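Local atomic coordinates of gamma-glutamyltransferase 1 Threonine peptidase. MEROPS family T03 (Pseudomonas nitroreducens, PDB entry 7D9E), a protein that transfers gamma-glutamyl groups to amine acceptors, a transpeptidation relevant to theanine synthesis, as an Ntn-type threonine enzyme of peptidase family T03. Residues 41-46 with 54-59; 148-153 with 207-212; 67-72 with 159-164; 134-139 with 245-250. All coordinates share one frame; numbering follows the deposited sequence.

Contact 1: 41-46 with 54-59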
loop_
_atom_site.group_PDB
_atom_site.type_symbol
_atom_site.label_atom_id
_atom_site.label_comp_id
_atom_site.label_asym_id
_atom_site.label_seq_id
_atom_site.Cartn_x
_atom_site.Cartn_y
_atom_site.Cartn_z
ATOM N N LYS A 41 -5.168 -16.209 -11.253
ATOM C CA LYS A 41 -5.397 -16.948 -12.491
ATOM C C LYS A 41 -4.890 -16.165 -13.694
ATOM O O LYS A 41 -4.255 -16.731 -14.596
ATOM C CB LYS A 41 -6.900 -17.229 -12.653
ATOM C CG LYS A 41 -7.279 -17.890 -13.979
ATOM C CD LYS A 41 -8.781 -18.099 -14.116
ATOM N N VAL A 42 -5.152 -14.858 -13.722
ATOM C CA VAL A 42 -4.750 -14.046 -14.862
ATOM C C VAL A 42 -3.234 -13.955 -14.944
ATOM O O VAL A 42 -2.645 -14.145 -16.014
ATOM C CB VAL A 42 -5.399 -12.657 -14.782
ATOM C CG1 VAL A 42 -4.830 -11.723 -15.819
ATOM C CG2 VAL A 42 -6.904 -12.788 -14.955
ATOM N N ALA A 43 -2.581 -13.618 -13.829
ATOM C CA ALA A 43 -1.126 -13.534 -13.849
ATOM C C ALA A 43 -0.523 -14.840 -14.334
ATOM O O ALA A 43 0.429 -14.843 -15.123
ATOM C CB ALA A 43 -0.589 -13.211 -12.456
ATOM N N ALA A 44 -1.063 -15.959 -13.867
ATOM C CA ALA A 44 -0.511 -17.254 -14.239
ATOM C C ALA A 44 -0.709 -17.529 -15.723
ATOM O O ALA A 44 0.185 -18.075 -16.378
ATOM C CB ALA A 44 -1.147 -18.344 -13.380
ATOM N N GLU A 45 -1.869 -17.158 -16.269
ATOM C CA GLU A 45 -2.105 -17.336 -17.699
ATOM C C GLU A 45 -1.116 -16.526 -18.521
ATOM O O GLU A 45 -0.607 -17.006 -19.539
ATOM C CB GLU A 45 -3.526 -16.901 -18.049
ATOM C CG GLU A 45 -4.559 -18.001 -17.927
ATOM C CD GLU A 45 -5.976 -17.492 -18.105
ATOM O OE1 GLU A 45 -6.148 -16.306 -18.467
ATOM O OE2 GLU A 45 -6.921 -18.283 -17.894
ATOM N N ILE A 46 -0.843 -15.287 -18.102
ATOM C CA ILE A 46 0.117 -14.448 -18.817
ATOM C C ILE A 46 1.507 -15.070 -18.774
ATOM O O ILE A 46 2.195 -15.172 -19.794
ATOM C CB ILE A 46 0.122 -13.020 -18.242
ATOM C CG1 ILE A 46 -1.240 -12.346 -18.413
ATOM C CG2 ILE A 46 1.224 -12.200 -18.916
ATOM C CD1 ILE A 46 -1.754 -12.342 -19.841
ATOM N N VAL A 54 6.167 -7.988 -15.859
ATOM C CA VAL A 54 5.483 -6.712 -16.027
ATOM C C VAL A 54 4.208 -6.894 -16.841
ATOM O O VAL A 54 3.160 -6.331 -16.498
ATOM C CB VAL A 54 6.426 -5.664 -16.644
ATOM C CG1 VAL A 54 5.651 -4.399 -16.992
ATOM C CG2 VAL A 54 7.573 -5.363 -15.685
ATOM N N ASP A 55 4.269 -7.686 -17.920
ATOM C CA ASP A 55 3.046 -8.037 -18.639
ATOM C C ASP A 55 2.018 -8.617 -17.683
ATOM O O ASP A 55 0.838 -8.243 -17.693
ATOM C CB ASP A 55 3.327 -9.065 -19.732
ATOM C CG ASP A 55 4.244 -8.543 -20.794
ATOM O OD1 ASP A 55 3.971 -7.433 -21.313
ATOM O OD2 ASP A 55 5.243 -9.232 -21.096
ATOM N N ALA A 56 2.458 -9.552 -16.846
ATOM C CA ALA A 56 1.533 -10.199 -15.934
ATOM C C ALA A 56 0.999 -9.205 -14.914
ATOM O O ALA A 56 -0.184 -9.248 -14.552
ATOM C CB ALA A 56 2.231 -11.360 -15.237
ATOM N N ALA A 57 1.854 -8.289 -14.458
ATOM C CA ALA A 57 1.419 -7.288 -13.489
ATOM C C ALA A 57 0.375 -6.347 -14.073
ATOM O O ALA A 57 -0.590 -5.985 -13.388
ATOM C CB ALA A 57 2.624 -6.510 -12.968
ATOM N N VAL A 58 0.537 -5.946 -15.330
ATOM C CA VAL A 58 -0.457 -5.096 -15.979
ATOM C C VAL A 58 -1.801 -5.805 -16.045
ATOM O O VAL A 58 -2.838 -5.259 -15.650
ATOM C CB VAL A 58 0.034 -4.674 -17.371
ATOM C CG1 VAL A 58 -1.075 -3.956 -18.113
ATOM C CG2 VAL A 58 1.270 -3.812 -17.223
ATOM N N ALA A 59 -1.802 -7.041 -16.541
ATOM C CA ALA A 59 -3.061 -7.769 -16.651
ATOM C C ALA A 59 -3.693 -7.952 -15.275
ATOM O O ALA A 59 -4.912 -7.816 -15.120
ATOM C CB ALA A 59 -2.825 -9.103 -17.355
#
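Val-42, Ala-43 and Ile-46 of helix 37-48 pack against Asp-55, Ala-56 and Ala-59 of helix 53-67 in a buried, almost wholly apolar contact between two consecutive helices. The chain turns back after the first helix, and the two short axes run roughly antiparallel at 149°, approaching to 8.4 Å. Alanines make this closeness possible: the CA atoms of Ala-43 and Ala-56 lie 4.7 Å apart, and Ala-56 CB rests 3.9 Å from the carbonyl O of Ala-43. Branched side chains fill the flanks. Ile-46 reaches over with two arms: CG2, set anti to its own N, sits on the backbone of Ala-56, 3.6 Å from its N, and also touches Asp-55 CB, whereas CG1 lies alongside Ala-59 CB at 3.8 Å. One turn earlier Val-42 approaches the same methyl from another side, with CG1 3.6 Å from Ala-59 CB, the valine being turned so that CG1 stands anti to the backbone N (chi1 171°). Asp-55 gives the contact its CB alone; its OD1 accepts from the backbone N of both Lys-143 and Leu-144, which ties helix 53-67 to the chain just before helix 146-159. Close antiparallel packing of neighbours in sequence, with small residues at the interface, is that of an alpha-alpha hairpin, consistent with a helical layer of the Ntn-hydrolase sandwich.

Contact 2: 148-153 with 207-212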
loop_
_atom_site.group_PDB
_atom_site.type_symbol
_atom_site.label_atom_id
_atom_site.label_comp_id
_atom_site.label_asym_id
_atom_site.label_seq_id
_atom_site.Cartn_x
_atom_site.Cartn_y
_atom_site.Cartn_z
ATOM N N GLU A 148 -4.139 -6.763 -25.516
ATOM C CA GLU A 148 -4.429 -8.135 -25.115
ATOM C C GLU A 148 -4.360 -8.302 -23.599
ATOM O O GLU A 148 -5.087 -9.129 -23.029
ATOM C CB GLU A 148 -3.438 -9.086 -25.792
ATOM C CG GLU A 148 -3.533 -9.124 -27.318
ATOM C CD GLU A 148 -4.954 -9.257 -27.829
ATOM N N LEU A 149 -3.520 -7.518 -22.925
ATOM C CA LEU A 149 -3.408 -7.618 -21.473
ATOM C C LEU A 149 -4.650 -7.109 -20.756
ATOM O O LEU A 149 -4.847 -7.427 -19.576
ATOM C CB LEU A 149 -2.195 -6.811 -21.021
ATOM C CG LEU A 149 -0.848 -7.350 -21.516
ATOM C CD1 LEU A 149 0.238 -6.400 -21.040
ATOM C CD2 LEU A 149 -0.579 -8.765 -21.041
ATOM N N LEU A 150 -5.473 -6.307 -21.423
ATOM C CA LEU A 150 -6.713 -5.826 -20.842
ATOM C C LEU A 150 -7.854 -6.817 -21.026
ATOM O O LEU A 150 -8.870 -6.700 -20.333
ATOM C CB LEU A 150 -7.108 -4.487 -21.482
ATOM C CG LEU A 150 -6.579 -3.162 -20.919
ATOM C CD1 LEU A 150 -7.191 -2.831 -19.579
ATOM C CD2 LEU A 150 -5.042 -3.210 -20.820
ATOM N N THR A 151 -7.715 -7.812 -21.905
ATOM C CA THR A 151 -8.870 -8.646 -22.210
ATOM C C THR A 151 -9.352 -9.450 -21.004
ATOM O O THR A 151 -10.575 -9.590 -20.853
ATOM C CB THR A 151 -8.629 -9.541 -23.435
ATOM O OG1 THR A 151 -7.494 -10.381 -23.237
ATOM C CG2 THR A 151 -8.388 -8.674 -24.639
ATOM N N PRO A 152 -8.488 -9.988 -20.131
ATOM C CA PRO A 152 -9.028 -10.677 -18.950
ATOM C C PRO A 152 -9.901 -9.777 -18.093
ATOM O O PRO A 152 -11.004 -10.171 -17.691
ATOM C CB PRO A 152 -7.761 -11.124 -18.197
ATOM C CG PRO A 152 -6.726 -11.263 -19.264
ATOM C CD PRO A 152 -7.023 -10.116 -20.214
ATOM N N ALA A 153 -9.421 -8.568 -17.794
ATOM C CA ALA A 153 -10.197 -7.642 -16.980
ATOM C C ALA A 153 -11.509 -7.281 -17.657
ATOM O O ALA A 153 -12.560 -7.214 -17.007
ATOM C CB ALA A 153 -9.371 -6.385 -16.716
ATOM N N GLU A 207 -12.322 -1.302 -22.317
ATOM C CA GLU A 207 -12.139 -1.443 -23.760
ATOM C C GLU A 207 -11.501 -0.198 -24.362
ATOM O O GLU A 207 -10.614 -0.299 -25.224
ATOM C CB GLU A 207 -13.469 -1.746 -24.453
ATOM C CG GLU A 207 -14.082 -3.077 -24.076
ATOM C CD GLU A 207 -15.298 -3.417 -24.921
ATOM O OE1 GLU A 207 -16.265 -2.629 -24.919
ATOM O OE2 GLU A 207 -15.280 -4.469 -25.596
ATOM N N ARG A 208 -11.945 0.986 -23.936
ATOM C CA ARG A 208 -11.324 2.219 -24.414
ATOM C C ARG A 208 -9.860 2.294 -23.997
ATOM O O ARG A 208 -9.002 2.704 -24.793
ATOM C CB ARG A 208 -12.085 3.440 -23.894
ATOM C CG ARG A 208 -13.512 3.534 -24.434
ATOM C CD ARG A 208 -14.171 4.872 -24.159
ATOM N NE ARG A 208 -14.258 5.202 -22.740
ATOM C CZ ARG A 208 -15.257 4.838 -21.943
ATOM N NH1 ARG A 208 -16.257 4.116 -22.430
ATOM N NH2 ARG A 208 -15.248 5.188 -20.663
ATOM N N ILE A 209 -9.559 1.933 -22.748
ATOM C CA ILE A 209 -8.170 1.927 -22.284
ATOM C C ILE A 209 -7.347 0.923 -23.075
ATOM O O ILE A 209 -6.177 1.176 -23.402
ATOM C CB ILE A 209 -8.124 1.657 -20.766
ATOM C CG1 ILE A 209 -8.746 2.830 -20.013
ATOM C CG2 ILE A 209 -6.698 1.434 -20.308
ATOM C CD1 ILE A 209 -9.023 2.587 -18.527
ATOM N N ALA A 210 -7.942 -0.224 -23.422
ATOM C CA ALA A 210 -7.218 -1.206 -24.223
ATOM C C ALA A 210 -6.829 -0.627 -25.577
ATOM O O ALA A 210 -5.757 -0.934 -26.112
ATOM C CB ALA A 210 -8.074 -2.453 -24.423
ATOM N N ASP A 211 -7.696 0.201 -26.149
ATOM C CA ASP A 211 -7.473 0.756 -27.475
ATOM C C ASP A 211 -6.637 2.025 -27.455
ATOM O O ASP A 211 -5.859 2.260 -28.390
ATOM C CB ASP A 211 -8.809 1.063 -28.149
ATOM C CG ASP A 211 -9.584 -0.178 -28.513
ATOM O OD1 ASP A 211 -8.962 -1.257 -28.630
ATOM O OD2 ASP A 211 -10.819 -0.077 -28.672
ATOM N N LYS A 212 -6.793 2.863 -26.427
ATOM C CA LYS A 212 -6.208 4.199 -26.414
ATOM C C LYS A 212 -5.267 4.444 -25.246
ATOM O O LYS A 212 -4.686 5.527 -25.151
ATOM C CB LYS A 212 -7.310 5.267 -26.411
ATOM C CG LYS A 212 -8.338 5.095 -27.523
#
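Leu-150 of helix 146-159 meets Ala-210 of helix 200-212 almost head on: both CA-CB bonds aim across the gap, bringing Leu-150 CB to 3.7 Å from Ala-210 CB. From there the leucine bends over the alanine, with its CG 3.9 Å from the same methyl, and sends CD1 along the helix to Ile-209, whose CG2 it meets only loosely at 4.4 Å. Ile-209 therefore comes in from the flank, while Ala-210 takes the direct approach. The first torsion of Leu-150, displaced from the staggered value (chi1 -87°), lets the chain lie over Ala-210. The leucine also packs against Phe-62 of helix 53-67.

Just beyond, the helix is kinked: Pro-152 has no N-H to give, and the N of Ala-153 likewise makes no bond to the turn before. Thr-151 helps to hold the backbone there: its OG1 gives a hydrogen bond of 2.7 Å to Glu-148 O, which takes a second one from Thr-151 N. The hydroxyl arrives at a C=O...donor angle of 142°, tilted 17° from the carbonyl plane. The helices are bonded nearby, where Trp-146 NE1 meets Ile-209 O, but no hydrogen bond joins residues 148-153 to 207-212, so this contact depends on the fit of three buried aliphatic side chains.

Contact 3: 67-72 with 159-164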
loop_
_atom_site.group_PDB
_atom_site.type_symbol
_atom_site.label_atom_id
_atom_site.label_comp_id
_atom_site.label_asym_id
_atom_site.label_seq_id
_atom_site.Cartn_x
_atom_site.Cartn_y
_atom_site.Cartn_z
ATOM N N THR A 67 -12.300 -7.019 -10.012
ATOM C CA THR A 67 -12.700 -8.030 -9.042
ATOM C C THR A 67 -12.443 -7.643 -7.598
ATOM O O THR A 67 -12.974 -8.315 -6.708
ATOM C CB THR A 67 -12.016 -9.378 -9.334
ATOM O OG1 THR A 67 -10.608 -9.265 -9.088
ATOM C CG2 THR A 67 -12.268 -9.806 -10.777
ATOM N N TYR A 68 -11.662 -6.578 -7.341
ATOM C CA TYR A 68 -11.326 -6.350 -5.945
ATOM C C TYR A 68 -11.560 -4.797 -5.855
ATOM O O TYR A 68 -10.652 -4.055 -5.468
ATOM C CB TYR A 68 -9.872 -6.613 -5.752
ATOM C CG TYR A 68 -9.393 -6.938 -4.348
ATOM C CD1 TYR A 68 -9.429 -8.250 -3.932
ATOM C CD2 TYR A 68 -9.132 -5.987 -3.400
ATOM C CE1 TYR A 68 -9.010 -8.629 -2.685
ATOM C CE2 TYR A 68 -8.755 -6.358 -2.100
ATOM C CZ TYR A 68 -8.711 -7.689 -1.764
ATOM O OH TYR A 68 -8.363 -8.127 -0.501
ATOM N N PRO A 69 -12.753 -4.300 -6.218
ATOM C CA PRO A 69 -12.951 -2.838 -6.331
ATOM C C PRO A 69 -12.813 -2.066 -5.020
ATOM O O PRO A 69 -12.735 -0.815 -5.049
ATOM C CB PRO A 69 -14.389 -2.717 -6.862
ATOM C CG PRO A 69 -15.047 -3.994 -6.461
ATOM C CD PRO A 69 -13.959 -5.039 -6.602
ATOM N N GLU A 70 -12.799 -2.745 -3.878
ATOM C CA GLU A 70 -12.530 -2.042 -2.634
ATOM C C GLU A 70 -11.149 -1.405 -2.637
ATOM O O GLU A 70 -10.913 -0.453 -1.877
ATOM C CB GLU A 70 -12.718 -2.982 -1.446
ATOM C CG GLU A 70 -11.857 -4.229 -1.439
ATOM C CD GLU A 70 -12.504 -5.450 -2.088
ATOM O OE1 GLU A 70 -13.070 -5.319 -3.204
ATOM O OE2 GLU A 70 -12.450 -6.540 -1.460
ATOM N N ALA A 71 -10.230 -1.899 -3.470
ATOM C CA ALA A 71 -8.852 -1.430 -3.437
ATOM C C ALA A 71 -8.172 -1.445 -4.800
ATOM O O ALA A 71 -7.549 -0.453 -5.182
ATOM C CB ALA A 71 -8.043 -2.250 -2.429
ATOM N N GLY A 72 -8.272 -2.551 -5.538
ATOM C CA GLY A 72 -7.844 -2.525 -6.925
ATOM C C GLY A 72 -8.637 -1.484 -7.680
ATOM O O GLY A 72 -9.807 -1.243 -7.376
ATOM N N THR A 159 -18.813 -10.325 -17.787
ATOM C CA THR A 159 -19.521 -11.547 -17.427
ATOM C C THR A 159 -19.456 -11.880 -15.946
ATOM O O THR A 159 -20.146 -12.811 -15.512
ATOM C CB THR A 159 -19.023 -12.748 -18.253
ATOM O OG1 THR A 159 -17.616 -12.924 -18.087
ATOM C CG2 THR A 159 -19.318 -12.532 -19.734
ATOM N N GLY A 160 -18.651 -11.169 -15.172
ATOM C CA GLY A 160 -18.779 -11.117 -13.731
ATOM C C GLY A 160 -17.688 -11.886 -13.000
ATOM O O GLY A 160 -16.880 -12.614 -13.581
ATOM N N PHE A 161 -17.669 -11.665 -11.684
ATOM C CA PHE A 161 -16.868 -12.443 -10.748
ATOM C C PHE A 161 -17.720 -12.667 -9.497
ATOM O O PHE A 161 -18.710 -11.966 -9.274
ATOM C CB PHE A 161 -15.569 -11.711 -10.365
ATOM C CG PHE A 161 -15.804 -10.515 -9.504
ATOM C CD1 PHE A 161 -16.162 -9.301 -10.065
ATOM C CD2 PHE A 161 -15.690 -10.607 -8.128
ATOM C CE1 PHE A 161 -16.393 -8.210 -9.270
ATOM C CE2 PHE A 161 -15.937 -9.529 -7.337
ATOM C CZ PHE A 161 -16.298 -8.326 -7.902
ATOM N N LYS A 162 -17.328 -13.644 -8.681
ATOM C CA LYS A 162 -18.066 -14.014 -7.477
ATOM C C LYS A 162 -17.605 -13.164 -6.292
ATOM O O LYS A 162 -16.417 -13.180 -5.931
ATOM C CB LYS A 162 -17.882 -15.509 -7.203
ATOM C CG LYS A 162 -18.640 -16.040 -6.011
ATOM C CD LYS A 162 -18.520 -17.567 -5.913
ATOM C CE LYS A 162 -19.430 -18.114 -4.824
ATOM N NZ LYS A 162 -18.952 -19.421 -4.284
ATOM N N VAL A 163 -18.551 -12.422 -5.703
ATOM C CA VAL A 163 -18.261 -11.546 -4.565
ATOM C C VAL A 163 -17.922 -12.386 -3.336
ATOM O O VAL A 163 -18.617 -13.356 -3.010
ATOM C CB VAL A 163 -19.460 -10.625 -4.303
ATOM C CG1 VAL A 163 -19.300 -9.858 -2.996
ATOM C CG2 VAL A 163 -19.622 -9.652 -5.462
ATOM N N ALA A 164 -16.856 -12.008 -2.638
ATOM C CA ALA A 164 -16.385 -12.690 -1.447
ATOM C C ALA A 164 -17.088 -12.196 -0.181
ATOM O O ALA A 164 -17.569 -11.062 -0.110
ATOM C CB ALA A 164 -14.876 -12.451 -1.316
#
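The Phe-161 ring has Thr-67 laid over one face, where Thr-67 CA stands 3.6 Å from the ring centroid and just 8° off the normal, a clear CH-pi contact; Pro-69 CD comes up obliquely, 4.2 Å from Phe-161 CZ. In this Ntn-hydrolase fold the contact joins the end of helix 53-67, and the loop leading to strand 77-84, with the short two-stranded sheet of 161-162 and 196-197. Thr-67 spreads along the aromatic side chain: its CG2 rests 3.8 Å from Phe-161 CG, while its carbonyl overhangs the far end of the ring. The phenyl takes chi1 70°, with CG between the backbone N and carbonyl carbon, which carries the ring from the strand to the helix end. The threonine hydroxyl serves another purpose, bonding to Asp-36.

A second flat group lies within the loop, where Glu-70 OE2 hangs 3.7 Å above the centre of the Tyr-68 ring. That carboxylate forms a salt bridge with Arg-186 of the partner chain, which also packs on Tyr-68, so the loop is part of the interface between the chains. Ala-71 touches Thr-1 of that chain, probably the catalytic nucleophile, as in other members of this family. Gln-167 gives its NE2 to both Glu-70 OE1 and Thr-67 O, the carbonyl oxygen that lies 3.3 Å from Phe-161 CE2.

Contact 4: 134-139 with 245-250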
loop_
_atom_site.group_PDB
_atom_site.type_symbol
_atom_site.label_atom_id
_atom_site.label_comp_id
_atom_site.label_asym_id
_atom_site.label_seq_id
_atom_site.Cartn_x
_atom_site.Cartn_y
_atom_site.Cartn_z
ATOM N N LEU A 134 0.540 1.982 -14.954
ATOM C CA LEU A 134 0.581 0.700 -15.654
ATOM C C LEU A 134 1.072 0.887 -17.084
ATOM O O LEU A 134 1.855 0.072 -17.597
ATOM C CB LEU A 134 -0.800 0.058 -15.619
ATOM C CG LEU A 134 -1.338 -0.215 -14.210
ATOM C CD1 LEU A 134 -2.779 -0.711 -14.277
ATOM C CD2 LEU A 134 -0.448 -1.209 -13.500
ATOM N N TRP A 135 0.643 1.973 -17.740
ATOM C CA TRP A 135 1.139 2.280 -19.073
ATOM C C TRP A 135 2.651 2.484 -19.088
ATOM O O TRP A 135 3.364 1.909 -19.922
ATOM C CB TRP A 135 0.462 3.550 -19.581
ATOM C CG TRP A 135 0.975 3.958 -20.929
ATOM C CD1 TRP A 135 1.830 4.980 -21.203
ATOM C CD2 TRP A 135 0.672 3.334 -22.183
ATOM N NE1 TRP A 135 2.080 5.036 -22.554
ATOM C CE2 TRP A 135 1.382 4.034 -23.177
ATOM C CE3 TRP A 135 -0.134 2.253 -22.558
ATOM C CZ2 TRP A 135 1.304 3.699 -24.521
ATOM C CZ3 TRP A 135 -0.205 1.921 -23.902
ATOM C CH2 TRP A 135 0.515 2.640 -24.864
ATOM N N GLU A 136 3.155 3.334 -18.191
ATOM C CA GLU A 136 4.587 3.607 -18.166
ATOM C C GLU A 136 5.393 2.339 -17.905
ATOM O O GLU A 136 6.428 2.123 -18.541
ATOM C CB GLU A 136 4.914 4.679 -17.124
ATOM C CG GLU A 136 4.449 6.089 -17.488
ATOM C CD GLU A 136 5.026 6.622 -18.792
ATOM O OE1 GLU A 136 5.954 5.999 -19.355
ATOM O OE2 GLU A 136 4.533 7.669 -19.261
ATOM N N ALA A 137 4.939 1.488 -16.981
ATOM C CA ALA A 137 5.663 0.253 -16.715
ATOM C C ALA A 137 5.672 -0.643 -17.946
ATOM O O ALA A 137 6.709 -1.196 -18.320
ATOM C CB ALA A 137 5.033 -0.483 -15.529
ATOM N N HIS A 138 4.516 -0.798 -18.592
ATOM C CA HIS A 138 4.444 -1.648 -19.773
ATOM C C HIS A 138 5.273 -1.095 -20.932
ATOM O O HIS A 138 5.957 -1.850 -21.642
ATOM C CB HIS A 138 2.996 -1.831 -20.206
ATOM C CG HIS A 138 2.846 -2.830 -21.307
ATOM N ND1 HIS A 138 2.626 -2.474 -22.618
ATOM C CD2 HIS A 138 2.950 -4.179 -21.293
ATOM C CE1 HIS A 138 2.576 -3.565 -23.361
ATOM N NE2 HIS A 138 2.761 -4.611 -22.579
ATOM N N GLN A 139 5.225 0.219 -21.146
ATOM C CA GLN A 139 6.002 0.820 -22.223
ATOM C C GLN A 139 7.480 0.525 -22.053
ATOM O O GLN A 139 8.211 0.339 -23.034
ATOM C CB GLN A 139 5.791 2.330 -22.194
ATOM C CG GLN A 139 4.526 2.779 -22.842
ATOM C CD GLN A 139 4.646 2.774 -24.341
ATOM O OE1 GLN A 139 4.027 1.960 -25.027
ATOM N NE2 GLN A 139 5.495 3.648 -24.861
ATOM N N TYR A 245 -1.069 15.072 -15.372
ATOM C CA TYR A 245 -0.620 13.976 -14.522
ATOM C C TYR A 245 0.560 13.236 -15.155
ATOM O O TYR A 245 0.523 12.868 -16.332
ATOM C CB TYR A 245 -1.749 12.973 -14.228
ATOM C CG TYR A 245 -1.217 11.970 -13.224
ATOM C CD1 TYR A 245 -1.158 12.277 -11.879
ATOM C CD2 TYR A 245 -0.630 10.782 -13.647
ATOM C CE1 TYR A 245 -0.584 11.388 -10.968
ATOM C CE2 TYR A 245 -0.049 9.914 -12.753
ATOM C CZ TYR A 245 -0.028 10.225 -11.425
ATOM O OH TYR A 245 0.577 9.344 -10.537
ATOM N N GLN A 246 1.594 12.972 -14.351
ATOM C CA GLN A 246 2.721 12.161 -14.788
ATOM C C GLN A 246 3.071 11.176 -13.675
ATOM O O GLN A 246 3.163 11.557 -12.506
ATOM C CB GLN A 246 3.941 13.036 -15.093
ATOM C CG GLN A 246 3.731 13.924 -16.295
ATOM N N ALA A 247 3.261 9.918 -14.036
ATOM C CA ALA A 247 3.939 9.008 -13.128
ATOM C C ALA A 247 5.429 9.330 -13.171
ATOM O O ALA A 247 5.936 9.921 -14.130
ATOM C CB ALA A 247 3.692 7.567 -13.539
ATOM N N LYS A 248 6.137 8.944 -12.113
ATOM C CA LYS A 248 7.548 9.287 -12.007
ATOM C C LYS A 248 8.365 8.056 -11.670
ATOM O O LYS A 248 8.069 7.360 -10.698
ATOM C CB LYS A 248 7.761 10.334 -10.904
ATOM C CG LYS A 248 7.134 11.691 -11.227
ATOM C CD LYS A 248 7.304 12.673 -10.074
ATOM N N TRP A 249 9.429 7.832 -12.439
ATOM C CA TRP A 249 10.426 6.843 -12.064
ATOM C C TRP A 249 11.345 7.476 -11.025
ATOM O O TRP A 249 11.755 8.632 -11.167
ATOM C CB TRP A 249 11.238 6.436 -13.288
ATOM C CG TRP A 249 10.443 5.699 -14.344
ATOM C CD1 TRP A 249 9.905 6.225 -15.495
ATOM C CD2 TRP A 249 10.069 4.315 -14.326
ATOM N NE1 TRP A 249 9.246 5.244 -16.199
ATOM C CE2 TRP A 249 9.318 4.067 -15.496
ATOM C CE3 TRP A 249 10.304 3.258 -13.439
ATOM C CZ2 TRP A 249 8.805 2.801 -15.801
ATOM C CZ3 TRP A 249 9.779 2.013 -13.740
ATOM C CH2 TRP A 249 9.045 1.794 -14.916
ATOM N N ARG A 250 11.640 6.730 -9.960
ATOM C CA ARG A 250 12.534 7.194 -8.912
ATOM C C ARG A 250 13.532 6.097 -8.579
ATOM O O ARG A 250 13.287 4.912 -8.830
ATOM C CB ARG A 250 11.765 7.551 -7.626
ATOM C CG ARG A 250 10.530 8.443 -7.845
ATOM C CD ARG A 250 9.913 8.781 -6.518
ATOM N NE ARG A 250 8.750 9.678 -6.564
ATOM C CZ ARG A 250 8.801 11.004 -6.607
ATOM N NH1 ARG A 250 9.959 11.641 -6.618
ATOM N NH2 ARG A 250 7.666 11.689 -6.614
HETATM O O HOH W 1 3.737 9.646 -16.934
HETATM O O HOH W 2 8.040 4.307 -19.144
#
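Ala-247, just ahead of the strand, opens the contact, its methyl directed at helix 130-141 and 4.3 Å from Glu-136 CG. Its backbone N points to a water at 2.9 Å, and this water donates a longer bond to Glu-136 OE2, so that the carboxylate is tied through solvent to the backbone leading into the strand. Lys-248 turns away from the helix, and its backbone pairs with Asp-92 of strand 87-93. Trp-249 then swings back: with CG beside the backbone N (chi1 -66°), the indole extends until CZ2 lies 3.7 Å from Glu-136 O, which sits at the ring edge, near its plane. Further round, CH2 is 4.1 Å from Ala-137 CA. A second water lies at the same edge and receives a weak bond from Trp-249 NE1; it donates both to Glu-136 O and, at 2.7 Å, to Glu-136 OE1. The glutamate is folded enough (chi2 -59°) for backbone and carboxylate to share that water. Arg-140, on the same helix, makes a cation-pi contact with the indole. Arg-250 continues the strand, salt-bridged to Asp-92. A helix laid against an antiparallel sheet, with two waters bridging the partly exposed side, fits one helix-on-sheet face of the alpha-beta-beta-alpha sandwich of Ntn hydrolases.

In the fold
Contacts 1, 2 and 4 form one continuous packed region. Contact 1 touches contact 2 where Ala-59 CB meets Leu-149 O at 3.4 Å, their centres 13 Å apart, and helix 53-67 reaches contact 4 through Val-58 and His-138. Leu-149 also packs on His-138, linking contacts 2 and 4, with contact 2 nested in the loop closed by contact 4. Contact 3 stands apart, about 7 Å from contacts 1 and 2 and about 9 Å from contact 4 between nearest atoms. It continues helix 53-67 beyond contact 1, and its loop packs on Thr-1 of the partner chain, probably the nucleophile, which places it beside the catalytic centre.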